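Local coordinates for protein phosphatase 2C (Toxoplasma gondii, PDB 3D8K) that probably removes phosphate from phosphoserine and phosphothreonine residues of other proteins, as the manganese- or magnesium-dependent phosphatases of the PP2C family do, at residues C[52-57]-C[103-108]; C[33-38]-C[62-67]; C[171-176]-C[226-231]. All blocks are in the same frame, centred on the assembly; numbering follows the deposited sequence.

Interaction 1: C[52-57]-C[103-108]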
# COMPACT_ATOMS: atom_id res chain seq x y z
N ALA C 52 5.42 -19.02 -20.02
CA ALA C 52 6.12 -19.05 -21.28
C ALA C 52 7.09 -20.21 -21.40
O ALA C 52 7.51 -20.80 -20.41
CB ALA C 52 6.84 -17.73 -21.50
N MSE C 53 7.46 -20.52 -22.63
CA MSE C 53 8.36 -21.63 -22.87
C MSE C 53 9.28 -21.35 -24.05
O MSE C 53 8.83 -21.01 -25.14
CB MSE C 53 7.54 -22.88 -23.13
CG MSE C 53 8.31 -24.12 -22.91
SE MSE C 53 7.01 -25.51 -22.58
CE MSE C 53 7.31 -25.68 -20.64
N PHE C 54 10.58 -21.48 -23.82
CA PHE C 54 11.54 -21.22 -24.88
C PHE C 54 12.42 -22.43 -25.13
O PHE C 54 13.20 -22.82 -24.28
CB PHE C 54 12.36 -19.99 -24.48
CG PHE C 54 11.53 -18.76 -24.32
CD1 PHE C 54 11.07 -18.07 -25.44
CD2 PHE C 54 11.17 -18.30 -23.05
CE1 PHE C 54 10.26 -16.94 -25.30
CE2 PHE C 54 10.36 -17.18 -22.90
CZ PHE C 54 9.91 -16.50 -24.02
N ASP C 55 12.27 -23.03 -26.29
CA ASP C 55 13.08 -24.19 -26.64
C ASP C 55 14.08 -23.78 -27.72
O ASP C 55 13.71 -23.55 -28.87
CB ASP C 55 12.17 -25.32 -27.13
CG ASP C 55 12.94 -26.58 -27.45
OD1 ASP C 55 13.89 -26.89 -26.70
OD2 ASP C 55 12.60 -27.25 -28.45
N GLY C 56 15.35 -23.70 -27.33
CA GLY C 56 16.38 -23.27 -28.26
C GLY C 56 17.13 -24.33 -29.05
O GLY C 56 17.47 -25.39 -28.52
N PHE C 57 17.39 -24.06 -30.32
CA PHE C 57 18.14 -25.03 -31.11
C PHE C 57 19.63 -24.74 -31.09
O PHE C 57 20.10 -23.65 -31.45
CB PHE C 57 17.65 -25.13 -32.56
CG PHE C 57 17.08 -23.87 -33.11
CD1 PHE C 57 15.81 -23.44 -32.74
CD2 PHE C 57 17.78 -23.16 -34.09
CE1 PHE C 57 15.23 -22.33 -33.33
CE2 PHE C 57 17.22 -22.05 -34.69
CZ PHE C 57 15.94 -21.63 -34.31
N GLY C 103 21.80 -17.40 -32.75
CA GLY C 103 20.42 -17.71 -33.12
C GLY C 103 19.92 -19.10 -32.81
O GLY C 103 20.62 -20.08 -33.07
N GLY C 104 18.71 -19.19 -32.25
CA GLY C 104 18.15 -20.49 -31.94
C GLY C 104 17.14 -20.61 -30.81
O GLY C 104 17.52 -20.81 -29.66
N SER C 105 15.84 -20.50 -31.13
CA SER C 105 14.79 -20.67 -30.12
C SER C 105 13.33 -20.48 -30.54
O SER C 105 12.96 -19.48 -31.17
CB SER C 105 15.07 -19.82 -28.88
OG SER C 105 13.98 -19.93 -27.98
N SER C 106 12.50 -21.46 -30.16
CA SER C 106 11.08 -21.44 -30.43
C SER C 106 10.46 -20.80 -29.23
O SER C 106 11.12 -20.59 -28.22
CB SER C 106 10.51 -22.85 -30.54
OG SER C 106 10.39 -23.41 -29.25
N ALA C 107 9.17 -20.50 -29.33
CA ALA C 107 8.48 -19.86 -28.25
C ALA C 107 7.03 -20.27 -28.17
O ALA C 107 6.39 -20.62 -29.17
CB ALA C 107 8.57 -18.36 -28.40
N LEU C 108 6.52 -20.23 -26.95
CA LEU C 108 5.14 -20.55 -26.68
C LEU C 108 4.77 -19.71 -25.47
O LEU C 108 5.35 -19.87 -24.39
CB LEU C 108 4.99 -22.03 -26.36
CG LEU C 108 3.59 -22.59 -26.60
CD1 LEU C 108 3.52 -23.96 -25.94
CD2 LEU C 108 2.51 -21.68 -26.02
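With its CG turned away from the carbonyl carbon and beside the backbone N (chi1 -62°), Phe54 swings its ring against Ala107, while Ser106 keeps OG between its own N and carbonyl carbon, a position that brings it near Asp55 O, 3.3 Å away, in a weak bond. The two segments are antiparallel neighbours inside one sheet of the PP2C beta-sandwich, strands 48-55 and 106-115, whose axes here come within 4.8 Å. Phe54 and Ala107 point from one face of the sheet, CE1 of Phe54 lying 3.8 Å from CB of Ala107; the small methyl lets the ring settle beside it, and Leu66 and Ala67 of helix 61-74 press on the same ring. On the other face Met53, present as selenomethionine, and Leu108 meet through their beta carbons, CB to CB 4.2 Å, before the methionine chain bends off toward Val36.

The firmer backbone bond at this end is Met53 N to Leu108 O, 2.8 Å; the return bond is weak. Ser105 OG, near the plane of the Phe54 ring at its edge, donates to Ser106 O at 2.9 Å.

Asp55-Gly56 matches the Asp-Gly pair that in typical PP2C enzymes helps to hold the metals; whether it does so here is not established. Beyond it Phe57 folds over the loop 103-105, one ring face turned to CA of Gly104, though how closely the ring approaches is doubtful. Gly104 has backbone angles suited to a residue without a beta carbon. At Asp55 the carbonyl O becomes the gathering point: besides the serine hydroxyl it accepts Ser106 N, 2.7 Å from Asp55 O and almost straight at 174°.

Interaction 2: C[33-38]-C[62-67]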
# COMPACT_ATOMS: atom_id res chain seq x y z
N ASP C 33 18.81 -26.84 -23.51
CA ASP C 33 18.60 -25.59 -24.24
C ASP C 33 17.35 -24.79 -23.91
O ASP C 33 17.29 -23.60 -24.19
CB ASP C 33 18.59 -25.87 -25.76
CG ASP C 33 19.91 -26.39 -26.28
OD1 ASP C 33 19.95 -26.80 -27.46
OD2 ASP C 33 20.91 -26.39 -25.52
N ASP C 34 16.35 -25.43 -23.31
CA ASP C 34 15.11 -24.72 -23.02
C ASP C 34 14.97 -24.08 -21.64
O ASP C 34 15.56 -24.53 -20.67
CB ASP C 34 13.90 -25.63 -23.30
CG ASP C 34 14.02 -26.97 -22.61
OD1 ASP C 34 13.29 -27.91 -23.02
OD2 ASP C 34 14.83 -27.09 -21.66
N VAL C 35 14.18 -23.02 -21.59
CA VAL C 35 13.94 -22.29 -20.36
C VAL C 35 12.43 -22.07 -20.26
O VAL C 35 11.74 -21.93 -21.27
CB VAL C 35 14.63 -20.92 -20.41
CG1 VAL C 35 14.66 -20.29 -19.02
CG2 VAL C 35 16.05 -21.08 -20.96
N VAL C 36 11.91 -22.07 -19.04
CA VAL C 36 10.47 -21.87 -18.88
C VAL C 36 10.10 -20.86 -17.83
O VAL C 36 10.66 -20.85 -16.73
CB VAL C 36 9.74 -23.20 -18.58
CG1 VAL C 36 10.75 -24.34 -18.57
CG2 VAL C 36 8.96 -23.11 -17.28
N VAL C 37 9.18 -19.99 -18.21
CA VAL C 37 8.66 -18.97 -17.31
C VAL C 37 7.42 -19.65 -16.75
O VAL C 37 6.34 -19.58 -17.35
CB VAL C 37 8.21 -17.72 -18.07
CG1 VAL C 37 7.79 -16.64 -17.08
CG2 VAL C 37 9.33 -17.22 -18.96
N VAL C 38 7.59 -20.33 -15.62
CA VAL C 38 6.48 -21.04 -14.99
C VAL C 38 5.30 -20.13 -14.66
O VAL C 38 4.16 -20.55 -14.74
CB VAL C 38 6.91 -21.73 -13.69
CG1 VAL C 38 5.91 -22.84 -13.35
CG2 VAL C 38 8.33 -22.25 -13.84
N SER C 62 19.99 -17.93 -26.93
CA SER C 62 18.82 -17.30 -27.52
C SER C 62 17.55 -17.55 -26.70
O SER C 62 16.67 -16.70 -26.63
CB SER C 62 18.65 -17.77 -28.96
OG SER C 62 19.46 -17.00 -29.83
N ALA C 63 17.46 -18.71 -26.07
CA ALA C 63 16.31 -19.00 -25.24
C ALA C 63 16.42 -18.18 -23.95
O ALA C 63 15.50 -17.47 -23.57
CB ALA C 63 16.28 -20.47 -24.91
N MSE C 64 17.58 -18.28 -23.30
CA MSE C 64 17.87 -17.60 -22.04
C MSE C 64 17.74 -16.08 -22.04
O MSE C 64 17.50 -15.49 -20.99
CB MSE C 64 19.25 -17.98 -21.53
CG MSE C 64 19.54 -17.45 -20.15
SE MSE C 64 18.23 -18.09 -18.79
CE MSE C 64 18.92 -19.96 -18.66
N TRP C 65 17.90 -15.45 -23.19
CA TRP C 65 17.77 -14.00 -23.31
C TRP C 65 16.28 -13.70 -23.28
O TRP C 65 15.81 -12.77 -22.63
CB TRP C 65 18.34 -13.54 -24.65
CG TRP C 65 18.26 -12.07 -24.87
CD1 TRP C 65 19.17 -11.13 -24.51
CD2 TRP C 65 17.19 -11.36 -25.51
NE1 TRP C 65 18.74 -9.88 -24.88
CE2 TRP C 65 17.52 -9.99 -25.51
CE3 TRP C 65 15.98 -11.75 -26.11
CZ2 TRP C 65 16.70 -9.00 -26.05
CZ3 TRP C 65 15.15 -10.77 -26.66
CH2 TRP C 65 15.52 -9.41 -26.63
N LEU C 66 15.55 -14.53 -24.01
CA LEU C 66 14.12 -14.39 -24.11
C LEU C 66 13.43 -14.57 -22.76
O LEU C 66 12.66 -13.72 -22.33
CB LEU C 66 13.58 -15.41 -25.10
CG LEU C 66 14.03 -15.22 -26.54
CD1 LEU C 66 13.63 -16.43 -27.34
CD2 LEU C 66 13.44 -13.96 -27.12
N ALA C 67 13.72 -15.68 -22.11
CA ALA C 67 13.12 -15.98 -20.82
C ALA C 67 13.37 -14.90 -19.77
O ALA C 67 12.57 -14.74 -18.85
CB ALA C 67 13.62 -17.33 -20.31
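No flat side chain takes part where Val35 meets Ala63, Met64 and Ala67: the one aromatic ring of the two segments, that of Trp65, is carried on another side of the helix, with CD2 of Leu66 in plane at its edge and Asp95 and Leu96 of helix 82-97 beside it. What remains is an aliphatic seam between strand 35-41 and helix 61-74, which lies over the sheet as part of one outer helical layer of the PP2C alpha-beta-beta-alpha sandwich. Strand and helix run nearly parallel here, 18° apart, with axes 8.3 Å from each other.

Val35 carries the contact. Its CG1, trans to the backbone N (chi1 -167°), points at CB of Ala67, while CG2 lies 4.0 Å from CB of Ala63, one helical turn earlier. The two alanines present only methyls, so the branched valine can sit close to the helix. Met64, a selenomethionine here, bends at chi2 and chi3 and crosses Val35 at about a right angle, bringing CE to 3.8 Å from Val35 CG2. Val37 continues the row more loosely, beside Ala67 O.

Asp34 and Val36 point away from the helix; Asp34 and Val38 touch strand 349-356 of the second sheet. With no hydrogen bond between the segments, shape and the exclusion of water hold the helix on the strand, rather than any directional bond.

Interaction 3: C[171-176]-C[226-231]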
# COMPACT_ATOMS: atom_id res chain seq x y z
N ALA C 171 0.23 -17.65 -27.73
CA ALA C 171 1.09 -17.05 -28.74
C ALA C 171 2.13 -18.10 -29.05
O ALA C 171 3.14 -18.18 -28.37
CB ALA C 171 1.77 -15.80 -28.19
N SER C 172 1.87 -18.92 -30.06
CA SER C 172 2.81 -19.98 -30.44
C SER C 172 3.69 -19.61 -31.63
O SER C 172 3.24 -19.02 -32.61
CB SER C 172 2.07 -21.29 -30.76
OG SER C 172 1.61 -21.32 -32.11
N LEU C 173 4.96 -19.98 -31.53
CA LEU C 173 5.95 -19.71 -32.56
C LEU C 173 7.01 -20.79 -32.49
O LEU C 173 7.99 -20.65 -31.76
CB LEU C 173 6.61 -18.34 -32.32
CG LEU C 173 7.60 -17.87 -33.38
CD1 LEU C 173 6.85 -17.42 -34.63
CD2 LEU C 173 8.42 -16.73 -32.83
N GLY C 174 6.81 -21.87 -33.22
CA GLY C 174 7.79 -22.94 -33.19
C GLY C 174 7.13 -24.30 -33.12
O GLY C 174 5.97 -24.46 -33.49
N ASN C 175 7.87 -25.28 -32.63
CA ASN C 175 7.35 -26.64 -32.55
C ASN C 175 6.85 -27.07 -31.18
O ASN C 175 6.65 -28.26 -30.94
CB ASN C 175 8.42 -27.62 -33.04
CG ASN C 175 9.73 -27.49 -32.29
OD1 ASN C 175 9.91 -26.58 -31.46
ND2 ASN C 175 10.66 -28.39 -32.57
N SER C 176 6.64 -26.13 -30.26
CA SER C 176 6.13 -26.52 -28.95
C SER C 176 4.64 -26.74 -29.08
O SER C 176 4.01 -26.28 -30.04
CB SER C 176 6.43 -25.45 -27.90
OG SER C 176 7.79 -25.48 -27.51
N MSE C 226 12.63 -25.90 -37.51
CA MSE C 226 11.24 -25.44 -37.60
C MSE C 226 11.06 -24.30 -38.62
O MSE C 226 12.03 -23.81 -39.19
CB MSE C 226 10.76 -25.02 -36.22
CG MSE C 226 11.69 -24.04 -35.57
SE MSE C 226 11.34 -23.84 -33.65
CE MSE C 226 12.29 -25.50 -33.13
N THR C 227 9.82 -23.88 -38.85
CA THR C 227 9.58 -22.82 -39.83
C THR C 227 9.37 -21.45 -39.18
O THR C 227 9.30 -20.42 -39.85
CB THR C 227 8.38 -23.19 -40.73
OG1 THR C 227 7.22 -23.37 -39.91
CG2 THR C 227 8.65 -24.49 -41.49
N ARG C 228 9.28 -21.45 -37.86
CA ARG C 228 9.09 -20.21 -37.12
C ARG C 228 9.91 -20.22 -35.85
O ARG C 228 9.94 -21.21 -35.11
CB ARG C 228 7.61 -20.01 -36.81
CG ARG C 228 6.81 -19.66 -38.05
CD ARG C 228 5.39 -19.33 -37.72
NE ARG C 228 4.64 -18.87 -38.87
CZ ARG C 228 3.36 -18.52 -38.84
NH1 ARG C 228 2.67 -18.60 -37.71
NH2 ARG C 228 2.76 -18.08 -39.94
N ALA C 229 10.62 -19.12 -35.62
CA ALA C 229 11.48 -19.03 -34.45
C ALA C 229 12.01 -17.62 -34.23
O ALA C 229 11.76 -16.73 -35.04
CB ALA C 229 12.63 -20.02 -34.58
N PHE C 230 12.76 -17.42 -33.14
CA PHE C 230 13.34 -16.12 -32.80
C PHE C 230 14.75 -15.85 -33.33
O PHE C 230 15.04 -14.73 -33.74
CB PHE C 230 13.34 -15.91 -31.28
CG PHE C 230 12.10 -15.24 -30.77
CD1 PHE C 230 11.21 -15.93 -29.95
CD2 PHE C 230 11.82 -13.91 -31.09
CE1 PHE C 230 10.08 -15.32 -29.46
CE2 PHE C 230 10.68 -13.29 -30.60
CZ PHE C 230 9.81 -14.00 -29.78
N GLY C 231 15.64 -16.84 -33.32
CA GLY C 231 16.97 -16.56 -33.85
C GLY C 231 17.08 -16.66 -35.37
O GLY C 231 16.40 -15.93 -36.12
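Met226, a selenomethionine in this crystal, lays its bent chain against the turn at Gly174 and Asn175, where the chain leaves strand 165-173 in the PP2C sandwich and the loop between strands 217-220 and 253-259 runs past it. Its SE lies 3.7 Å from CA of Gly174, at whose backbone angles a beta carbon would press on the preceding carbonyl O, and its CE abuts the Asn175 amide, the two chains crossing at about a right angle. Thr227 faces elsewhere, its hydroxyl bonded to Glu200 of helix 198-206.

Arg228 contributes backbone and alkyl stem: CA of Gly174 makes a CA-H...O contact with O of Arg228, CA to O 3.4 Å, and Arg228 CB lies 3.5 Å from Leu173 CD1. The long aliphatic part suits this apolar neighbour, while the extended chain carries the guanidinium away toward Glu200, a long and weak ion pair. Ala229 turns its methyl away from the strand, toward Phe57. Phe230 then packs against Leu173. Because the leucine holds CG trans to its backbone N (chi1 -176°), its branches reach the loop, and CD2 sits 4.0 Å above the plane of the Phe230 ring, offset toward the rim.

Overall arrangement
Interaction 1 is the hub: its centre lies about 7 Å from the centre of each of the other two, which are about 13 Å apart. Strand 48-55 bonds outward to the strand of interaction 2, Phe54 N to Val35 O at 2.8 Å, and strand 106-115 to that of interaction 3, Ala107 N to Leu173 O at 2.7 Å, making four consecutive strands of one sheet. Above it the helix of interaction 2 meets the loop of interaction 3, with Leu66 CD1 3.6 Å from Phe230 CD1. By analogy with other PP2C phosphatases, the strand ends around Asp55 would lie at the metal-holding cleft between the two sheets.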